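Local coordinates for beta-fructofuranosidase (Arthrobacter, PDB 3WPU), which belongs to the levansucrase/invertase family of the beta-fructosidase clan, whose members are enzymes built on a five-bladed beta-propeller, at residues A[75-83]-A[162-170]; A[173-184]-A[196-207]. All coordinates share one frame; numbering follows the deposited sequence. Where two conformers were deposited one is given.

Interaction 1. Residues A[75-83]-A[162-170]. With GOL (glycerol), chain C.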
# COMPACT_ATOMS: atom_id res chain seq x y z
N TRP A 75 5.40 2.69 -10.29
CA TRP A 75 5.51 2.88 -8.84
C TRP A 75 4.49 2.03 -8.12
O TRP A 75 4.64 0.79 -8.18
CB TRP A 75 5.59 4.36 -8.40
CG TRP A 75 4.45 5.38 -8.69
CD1 TRP A 75 3.76 6.08 -7.74
CD2 TRP A 75 3.96 5.87 -9.96
NE1 TRP A 75 2.88 6.94 -8.31
CE2 TRP A 75 2.97 6.83 -9.67
CE3 TRP A 75 4.26 5.59 -11.31
CZ2 TRP A 75 2.25 7.50 -10.67
CZ3 TRP A 75 3.56 6.26 -12.30
CH2 TRP A 75 2.57 7.21 -11.98
N ASP A 76 3.51 2.61 -7.44
CA ASP A 76 2.64 1.78 -6.58
C ASP A 76 2.13 0.55 -7.34
O ASP A 76 1.59 0.67 -8.43
CB ASP A 76 1.40 2.51 -6.11
CG ASP A 76 1.66 3.83 -5.44
OD1 ASP A 76 2.79 4.32 -5.37
OD2 ASP A 76 0.66 4.40 -4.98
N THR A 77 2.31 -0.62 -6.73
CA THR A 77 1.99 -1.88 -7.36
C THR A 77 1.16 -2.71 -6.37
O THR A 77 1.38 -2.65 -5.15
CB THR A 77 3.26 -2.60 -7.78
OG1 THR A 77 3.91 -1.77 -8.78
CG2 THR A 77 2.99 -3.99 -8.31
N TRP A 78 0.24 -3.48 -6.92
CA TRP A 78 -0.53 -4.44 -6.13
C TRP A 78 -0.80 -5.77 -6.83
O TRP A 78 -0.96 -5.82 -8.06
CB TRP A 78 -1.84 -3.85 -5.62
CG TRP A 78 -2.77 -3.28 -6.66
CD1 TRP A 78 -3.86 -3.90 -7.22
CD2 TRP A 78 -2.73 -1.97 -7.22
NE1 TRP A 78 -4.50 -3.04 -8.09
CE2 TRP A 78 -3.81 -1.85 -8.12
CE3 TRP A 78 -1.85 -0.88 -7.06
CZ2 TRP A 78 -4.05 -0.68 -8.86
CZ3 TRP A 78 -2.10 0.27 -7.77
CH2 TRP A 78 -3.17 0.35 -8.69
N PRO A 79 -0.89 -6.85 -6.04
CA PRO A 79 -1.20 -8.18 -6.58
C PRO A 79 -2.71 -8.38 -6.75
O PRO A 79 -3.49 -7.53 -6.39
CB PRO A 79 -0.67 -9.11 -5.48
CG PRO A 79 -0.92 -8.35 -4.23
CD PRO A 79 -0.67 -6.89 -4.58
N LEU A 80 -3.08 -9.51 -7.32
CA LEU A 80 -4.45 -9.95 -7.36
C LEU A 80 -4.72 -10.70 -6.06
O LEU A 80 -3.96 -11.62 -5.70
CB LEU A 80 -4.62 -10.87 -8.55
CG LEU A 80 -5.99 -11.21 -9.05
CD1 LEU A 80 -6.85 -9.96 -9.13
CD2 LEU A 80 -5.80 -11.87 -10.43
N THR A 81 -5.79 -10.33 -5.35
CA THR A 81 -6.04 -10.86 -4.03
C THR A 81 -7.43 -11.41 -3.86
O THR A 81 -8.32 -11.11 -4.64
CB THR A 81 -5.81 -9.79 -2.95
OG1 THR A 81 -6.61 -8.62 -3.22
CG2 THR A 81 -4.35 -9.38 -2.91
N ASP A 82 -7.58 -12.21 -2.82
CA ASP A 82 -8.91 -12.59 -2.33
C ASP A 82 -9.24 -11.82 -1.06
O ASP A 82 -8.57 -10.86 -0.70
CB ASP A 82 -8.99 -14.11 -2.18
CG ASP A 82 -8.08 -14.66 -1.11
OD1 ASP A 82 -7.57 -13.89 -0.27
OD2 ASP A 82 -7.87 -15.91 -1.07
N GLU A 83 -10.30 -12.23 -0.37
CA GLU A 83 -10.76 -11.50 0.80
C GLU A 83 -9.84 -11.64 2.02
O GLU A 83 -10.01 -10.92 3.00
CB GLU A 83 -12.17 -11.95 1.17
CG GLU A 83 -12.26 -13.32 1.80
CD GLU A 83 -12.31 -14.48 0.80
OE1 GLU A 83 -11.98 -14.31 -0.39
OE2 GLU A 83 -12.70 -15.58 1.24
N GLN A 162 -5.51 7.68 -13.00
CA GLN A 162 -5.83 6.54 -12.16
C GLN A 162 -4.71 6.42 -11.14
O GLN A 162 -3.52 6.39 -11.48
CB GLN A 162 -5.97 5.25 -12.95
CG GLN A 162 -7.04 5.30 -14.02
CD GLN A 162 -6.50 5.15 -15.42
OE1 GLN A 162 -5.55 4.41 -15.64
NE2 GLN A 162 -7.13 5.81 -16.39
N TRP A 163 -5.11 6.46 -9.88
CA TRP A 163 -4.21 6.30 -8.74
C TRP A 163 -4.48 4.95 -8.04
O TRP A 163 -5.34 4.19 -8.51
CB TRP A 163 -4.34 7.54 -7.85
CG TRP A 163 -3.59 8.78 -8.33
CD1 TRP A 163 -2.86 8.92 -9.47
CD2 TRP A 163 -3.55 10.03 -7.66
NE1 TRP A 163 -2.33 10.20 -9.53
CE2 TRP A 163 -2.74 10.90 -8.43
CE3 TRP A 163 -4.08 10.49 -6.46
CZ2 TRP A 163 -2.49 12.23 -8.03
CZ3 TRP A 163 -3.81 11.82 -6.05
CH2 TRP A 163 -3.01 12.66 -6.85
N SER A 164 -3.80 4.67 -6.91
CA SER A 164 -3.64 3.33 -6.34
C SER A 164 -4.94 2.76 -5.81
O SER A 164 -5.86 3.48 -5.48
CB SER A 164 -2.62 3.32 -5.19
OG SER A 164 -2.19 2.00 -4.88
N GLY A 165 -4.96 1.45 -5.73
CA GLY A 165 -6.05 0.73 -5.08
C GLY A 165 -5.63 -0.70 -4.82
O GLY A 165 -4.59 -0.95 -4.18
N SER A 166 -6.46 -1.64 -5.27
CA SER A 166 -6.30 -3.06 -5.02
C SER A 166 -7.15 -3.81 -6.06
O SER A 166 -7.92 -3.19 -6.81
CB SER A 166 -6.78 -3.42 -3.60
OG SER A 166 -8.06 -2.87 -3.38
N ALA A 167 -7.05 -5.14 -6.10
CA ALA A 167 -7.74 -5.92 -7.13
C ALA A 167 -8.14 -7.28 -6.59
O ALA A 167 -7.29 -8.03 -6.12
CB ALA A 167 -6.87 -6.08 -8.37
N ARG A 168 -9.44 -7.54 -6.58
CA ARG A 168 -9.99 -8.77 -6.06
C ARG A 168 -10.34 -9.73 -7.19
O ARG A 168 -10.98 -9.33 -8.17
CB ARG A 168 -11.25 -8.45 -5.24
CG ARG A 168 -10.96 -7.67 -3.97
CD ARG A 168 -10.43 -8.58 -2.88
NE ARG A 168 -11.45 -9.58 -2.58
CZ ARG A 168 -12.46 -9.43 -1.72
NH1 ARG A 168 -12.57 -8.35 -0.95
NH2 ARG A 168 -13.35 -10.41 -1.60
N VAL A 169 -9.92 -10.99 -7.07
CA VAL A 169 -10.15 -11.96 -8.13
C VAL A 169 -11.30 -12.87 -7.73
O VAL A 169 -11.48 -13.12 -6.56
CB VAL A 169 -8.88 -12.77 -8.46
CG1 VAL A 169 -8.41 -13.61 -7.29
CG2 VAL A 169 -9.04 -13.59 -9.73
N SER A 170 -12.08 -13.32 -8.70
CA SER A 170 -13.19 -14.23 -8.49
C SER A 170 -12.79 -15.56 -9.10
O SER A 170 -11.88 -15.63 -9.91
CB SER A 170 -14.44 -13.71 -9.19
OG SER A 170 -14.85 -12.46 -8.66
C1 GOL C . 0.08 9.27 -6.63
O1 GOL C . 1.13 9.23 -7.61
C2 GOL C . -0.37 7.84 -6.32
O2 GOL C . 0.79 7.12 -5.85
C3 GOL C . -1.51 7.81 -5.30
O3 GOL C . -2.19 6.54 -5.21
O HOH W 1 -5.19 -6.46 -4.48
O HOH W 2 -13.41 -13.36 -2.34
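Thr81 takes hold of strand 162-169 with both its backbone polar atoms: Thr81 N donates to Ala167 O at 2.9 Å, and Thr81 O accepts from Val169 N at 2.9 Å. The same carbonyl receives a supporting CA-H contact, with Arg168 CA 3.2 Å from Thr81 O. Just before this pairing a water fills the place of direct bonds, donating to Pro79 O and accepting from Ala167 N and the Thr81 hydroxyl.

At the other end, where the strands stand further apart, a glycerol spans the gap. Trp75 NE1 reaches glycerol O1 at 3.0 Å, in the plane of the indole. Asp76 OD2 receives a bond from glycerol O2 at 2.9 Å, while Asp76 OD1 is hydrogen-bonded to Ser422 OG. Ser164 N donates to glycerol O3 at 3.0 Å. The glycerol C1 rests over the face of the Trp163 ring, and His111 and Asp246 also hydrogen-bond to the ligand.

Between these regions Trp78 does the packing. With CG set between the backbone N and the carbonyl carbon (chi1 56°), its indole lies flat over the main chain of Gly165 and Ser166, Trp78 CD1 coming 3.4 Å from Ser166 CA, while Ala167 CB meets the ring edge. The indole NE1 is buried there without a polar partner. Further along, Leu80 and Val169 cross at about a right angle and press tightly together, with Leu80 CG 3.3 Å from Val169 CB. The bent Arg168 chain brings one guanidinium face under Glu83 CA; a water links Arg168 NH2 to Glu83 OE1, and Arg168 NH1 hydrogen-bonds to Thr249 OG1.

Each strand leads into an antiparallel meander, consistent with inner strands of two adjacent blades of this family's five-bladed propeller, here joined by a short parallel pairing at Thr81, with the glycerol in a pocket between them.

Interaction 2. Residues A[173-184]-A[196-207]; sequences GEIKLFFTDVAF and YDPRIALSVGKV
Asp181 N donates to Arg199 O over 2.7 Å, the shortest of the eleven backbone hydrogen bonds that tie 173-184 to 196-207, and it arrives in the carbonyl plane. Thr180 CA-H leans on the same oxygen. The carboxylate of Asp181 turns elsewhere, to Gln160. Arg199 in turn sends its extended chain along its own strand and grips Asp197 side-on: Arg199 NE bonds to Asp197 OD1 at 2.9 Å and Arg199 NH2 to Asp197 OD2 at 2.8 Å, both on the syn sides of the carboxylate. Asp224 and Glu153 add further salt bridges, so the guanidinium is held among three carboxylates.

The pairing is antiparallel throughout, and its hydrogen-bonded and non-hydrogen-bonded pairs alternate without a bulge from Ala183-Asp197 to Glu174-Lys206. This twisted hairpin is consistent with the two middle strands of a four-stranded propeller blade, between strands 159-169 and 213-226.

A phenylalanine on each face is met by an aliphatic group from the partner strand. On the Phe178 side, Leu202 CD1 stands above the ring, 4.0 Å from the Phe178 centroid and 13° off the normal. On the Phe179 side, Ala201 CB lies over the ring face, nearer the rim than the middle; Phe179 is turned there by a CG placed between backbone N and carbonyl carbon (chi1 70°).

Towards residue 196, Val182 CG1 touches Tyr196 CD1 at 3.5 Å, and the Phe184 ring meets the tyrosine obliquely, with the planes at 36°. The tyrosine hydroxyl is hydrogen-bonded to the backbone O of Phe242. At the opposite end Ile175 CD1 meets Val207 CG2 at 3.5 Å, while Glu174 lays its CG against a methyl of Val204 and holds Lys176 in a salt bridge, Glu174 OE2 to Lys176 NZ at 3.2 Å.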
# COMPACT_ATOMS: atom_id res chain seq x y z
N GLY A 173 -12.25 -15.96 -12.89
CA GLY A 173 -11.21 -15.15 -13.53
C GLY A 173 -11.57 -13.67 -13.63
O GLY A 173 -10.81 -12.88 -14.19
N GLU A 174 -12.72 -13.29 -13.08
CA GLU A 174 -13.11 -11.88 -13.06
C GLU A 174 -12.26 -11.15 -12.04
O GLU A 174 -11.89 -11.71 -10.99
CB GLU A 174 -14.58 -11.75 -12.68
CG GLU A 174 -15.09 -10.34 -12.41
CD GLU A 174 -16.44 -10.38 -11.72
OE1 GLU A 174 -17.37 -10.93 -12.36
OE2 GLU A 174 -16.54 -9.91 -10.56
N ILE A 175 -11.98 -9.89 -12.36
CA ILE A 175 -11.23 -9.02 -11.49
C ILE A 175 -12.07 -7.78 -11.17
O ILE A 175 -12.53 -7.08 -12.09
CB ILE A 175 -9.92 -8.58 -12.16
CG1 ILE A 175 -9.01 -9.81 -12.43
CG2 ILE A 175 -9.21 -7.55 -11.31
CD1 ILE A 175 -7.78 -9.48 -13.24
N LYS A 176 -12.24 -7.50 -9.88
CA LYS A 176 -12.79 -6.22 -9.43
C LYS A 176 -11.62 -5.32 -9.07
O LYS A 176 -10.94 -5.53 -8.04
CB LYS A 176 -13.72 -6.39 -8.25
CG LYS A 176 -15.00 -7.13 -8.54
CD LYS A 176 -15.83 -7.18 -7.27
CE LYS A 176 -17.21 -7.77 -7.45
NZ LYS A 176 -17.09 -9.24 -7.45
N LEU A 177 -11.35 -4.35 -9.93
CA LEU A 177 -10.29 -3.40 -9.73
C LEU A 177 -10.81 -2.17 -8.96
O LEU A 177 -11.61 -1.38 -9.46
CB LEU A 177 -9.68 -3.03 -11.07
CG LEU A 177 -8.55 -2.00 -11.07
CD1 LEU A 177 -7.40 -2.45 -10.19
CD2 LEU A 177 -8.08 -1.76 -12.50
N PHE A 178 -10.42 -2.06 -7.70
CA PHE A 178 -10.72 -0.89 -6.88
C PHE A 178 -9.58 0.10 -7.06
O PHE A 178 -8.45 -0.26 -6.87
CB PHE A 178 -10.87 -1.27 -5.42
CG PHE A 178 -12.06 -2.16 -5.17
CD1 PHE A 178 -13.32 -1.63 -4.95
CD2 PHE A 178 -11.92 -3.54 -5.26
CE1 PHE A 178 -14.42 -2.44 -4.74
CE2 PHE A 178 -13.03 -4.36 -5.05
CZ PHE A 178 -14.27 -3.81 -4.81
N PHE A 179 -9.89 1.33 -7.41
CA PHE A 179 -8.85 2.31 -7.64
C PHE A 179 -9.30 3.72 -7.30
O PHE A 179 -10.42 3.95 -6.90
CB PHE A 179 -8.32 2.19 -9.07
CG PHE A 179 -9.30 2.65 -10.14
CD1 PHE A 179 -9.11 3.86 -10.80
CD2 PHE A 179 -10.42 1.88 -10.46
CE1 PHE A 179 -10.01 4.28 -11.78
CE2 PHE A 179 -11.32 2.30 -11.43
CZ PHE A 179 -11.10 3.50 -12.08
N THR A 180 -8.38 4.66 -7.42
CA THR A 180 -8.67 6.05 -7.17
C THR A 180 -8.73 6.75 -8.51
O THR A 180 -7.74 6.83 -9.24
CB THR A 180 -7.63 6.71 -6.26
OG1 THR A 180 -7.33 5.87 -5.12
CG2 THR A 180 -8.10 8.10 -5.79
N ASP A 181 -9.90 7.29 -8.82
CA ASP A 181 -10.18 7.88 -10.12
C ASP A 181 -10.17 9.38 -9.90
O ASP A 181 -10.96 9.88 -9.11
CB ASP A 181 -11.53 7.37 -10.64
CG ASP A 181 -11.72 7.59 -12.15
OD1 ASP A 181 -10.75 8.00 -12.86
OD2 ASP A 181 -12.83 7.36 -12.67
N VAL A 182 -9.24 10.11 -10.53
CA VAL A 182 -8.99 11.49 -10.15
C VAL A 182 -9.10 12.46 -11.33
O VAL A 182 -8.57 12.22 -12.43
CB VAL A 182 -7.59 11.67 -9.51
CG1 VAL A 182 -7.47 13.02 -8.82
CG2 VAL A 182 -7.32 10.57 -8.49
N ALA A 183 -9.79 13.57 -11.10
CA ALA A 183 -9.89 14.65 -12.09
C ALA A 183 -9.29 15.93 -11.52
O ALA A 183 -9.53 16.29 -10.37
CB ALA A 183 -11.34 14.88 -12.50
N PHE A 184 -8.49 16.61 -12.34
CA PHE A 184 -7.86 17.86 -11.97
C PHE A 184 -8.39 18.95 -12.88
O PHE A 184 -8.68 18.69 -14.06
CB PHE A 184 -6.35 17.82 -12.15
CG PHE A 184 -5.64 16.75 -11.34
CD1 PHE A 184 -4.94 17.08 -10.19
CD2 PHE A 184 -5.67 15.42 -11.75
CE1 PHE A 184 -4.28 16.10 -9.47
CE2 PHE A 184 -4.99 14.43 -11.04
CZ PHE A 184 -4.32 14.78 -9.88
N TYR A 196 -9.09 19.57 -6.85
CA TYR A 196 -9.14 18.30 -7.56
C TYR A 196 -10.20 17.38 -6.94
O TYR A 196 -10.73 17.66 -5.86
CB TYR A 196 -7.78 17.64 -7.64
CG TYR A 196 -7.32 16.81 -6.45
CD1 TYR A 196 -6.70 15.59 -6.65
CD2 TYR A 196 -7.54 17.23 -5.12
CE1 TYR A 196 -6.26 14.83 -5.60
CE2 TYR A 196 -7.10 16.48 -4.06
CZ TYR A 196 -6.50 15.25 -4.29
OH TYR A 196 -6.05 14.50 -3.24
N ASP A 197 -10.47 16.31 -7.66
CA ASP A 197 -11.63 15.45 -7.39
C ASP A 197 -11.21 14.00 -7.48
O ASP A 197 -11.33 13.39 -8.54
CB ASP A 197 -12.74 15.78 -8.37
CG ASP A 197 -14.07 15.13 -8.02
OD1 ASP A 197 -14.14 14.23 -7.17
OD2 ASP A 197 -15.06 15.51 -8.66
N PRO A 198 -10.70 13.45 -6.36
CA PRO A 198 -10.33 12.05 -6.27
C PRO A 198 -11.50 11.24 -5.74
O PRO A 198 -12.06 11.59 -4.70
CB PRO A 198 -9.21 12.06 -5.25
CG PRO A 198 -9.51 13.21 -4.34
CD PRO A 198 -10.33 14.20 -5.14
N ARG A 199 -11.81 10.14 -6.41
CA ARG A 199 -12.92 9.28 -5.99
C ARG A 199 -12.49 7.84 -5.93
O ARG A 199 -11.66 7.39 -6.73
CB ARG A 199 -14.09 9.42 -6.94
CG ARG A 199 -14.54 10.87 -7.09
CD ARG A 199 -15.84 10.99 -7.85
NE ARG A 199 -16.18 12.39 -8.11
CZ ARG A 199 -17.25 12.78 -8.81
NH1 ARG A 199 -18.13 11.88 -9.24
NH2 ARG A 199 -17.44 14.06 -9.05
N ILE A 200 -13.10 7.08 -5.02
CA ILE A 200 -12.84 5.66 -4.94
C ILE A 200 -13.84 5.00 -5.88
O ILE A 200 -15.05 5.25 -5.81
CB ILE A 200 -12.93 5.13 -3.49
CG1 ILE A 200 -11.75 5.67 -2.69
CG2 ILE A 200 -12.98 3.62 -3.47
CD1 ILE A 200 -11.79 5.45 -1.21
N ALA A 201 -13.31 4.19 -6.79
CA ALA A 201 -14.06 3.66 -7.92
C ALA A 201 -13.77 2.19 -8.11
O ALA A 201 -12.79 1.65 -7.57
CB ALA A 201 -13.70 4.42 -9.19
N LEU A 202 -14.63 1.54 -8.90
CA LEU A 202 -14.52 0.12 -9.22
C LEU A 202 -14.69 -0.07 -10.71
O LEU A 202 -15.56 0.57 -11.31
CB LEU A 202 -15.64 -0.67 -8.54
CG LEU A 202 -15.92 -2.10 -8.98
CD1 LEU A 202 -14.76 -3.01 -8.66
CD2 LEU A 202 -17.20 -2.65 -8.30
N SER A 203 -13.91 -0.96 -11.30
CA SER A 203 -14.18 -1.43 -12.65
C SER A 203 -13.89 -2.92 -12.69
O SER A 203 -12.92 -3.41 -12.06
CB SER A 203 -13.29 -0.71 -13.68
OG SER A 203 -13.70 -1.03 -15.01
N VAL A 204 -14.76 -3.64 -13.39
CA VAL A 204 -14.70 -5.09 -13.49
C VAL A 204 -14.18 -5.50 -14.86
O VAL A 204 -14.61 -4.96 -15.91
CB VAL A 204 -16.06 -5.74 -13.22
CG1 VAL A 204 -15.95 -7.26 -13.26
CG2 VAL A 204 -16.60 -5.27 -11.86
N GLY A 205 -13.29 -6.49 -14.85
CA GLY A 205 -12.74 -7.05 -16.07
C GLY A 205 -12.43 -8.50 -15.83
O GLY A 205 -12.90 -9.10 -14.87
N LYS A 206 -11.64 -9.07 -16.72
CA LYS A 206 -11.45 -10.52 -16.71
C LYS A 206 -10.11 -10.87 -17.32
O LYS A 206 -9.61 -10.16 -18.20
CB LYS A 206 -12.58 -11.20 -17.50
CG LYS A 206 -12.70 -12.68 -17.25
CD LYS A 206 -13.98 -13.24 -17.86
CE LYS A 206 -14.29 -14.61 -17.29
NZ LYS A 206 -15.69 -15.00 -17.56
N VAL A 207 -9.55 -11.98 -16.85
CA VAL A 207 -8.30 -12.52 -17.34
C VAL A 207 -8.57 -13.40 -18.55
O VAL A 207 -9.46 -14.25 -18.54
CB VAL A 207 -7.59 -13.36 -16.25
CG1 VAL A 207 -6.36 -14.06 -16.81
CG2 VAL A 207 -7.22 -12.47 -15.06

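The centres of the two interactions are about 10 Å apart, and both belong to one continuous, curled sheet. They come in series along the chain: interaction 1 closes with strand 159-169, and strand 174-184, which opens interaction 2, follows directly and lies beside it. Backbone contacts stitch the two together, Arg168 O with Lys176 N and Trp163 N with Thr180 O, both probable hydrogen bonds, while Leu177 CD1 packs against the Trp78 indole. Interaction 1, centred about 9 Å from the centre of the molecule against about 15 Å for interaction 2, probably joins the inner strands of two adjacent blades; interaction 2 continues one of these blades outward, toward strand 213-226.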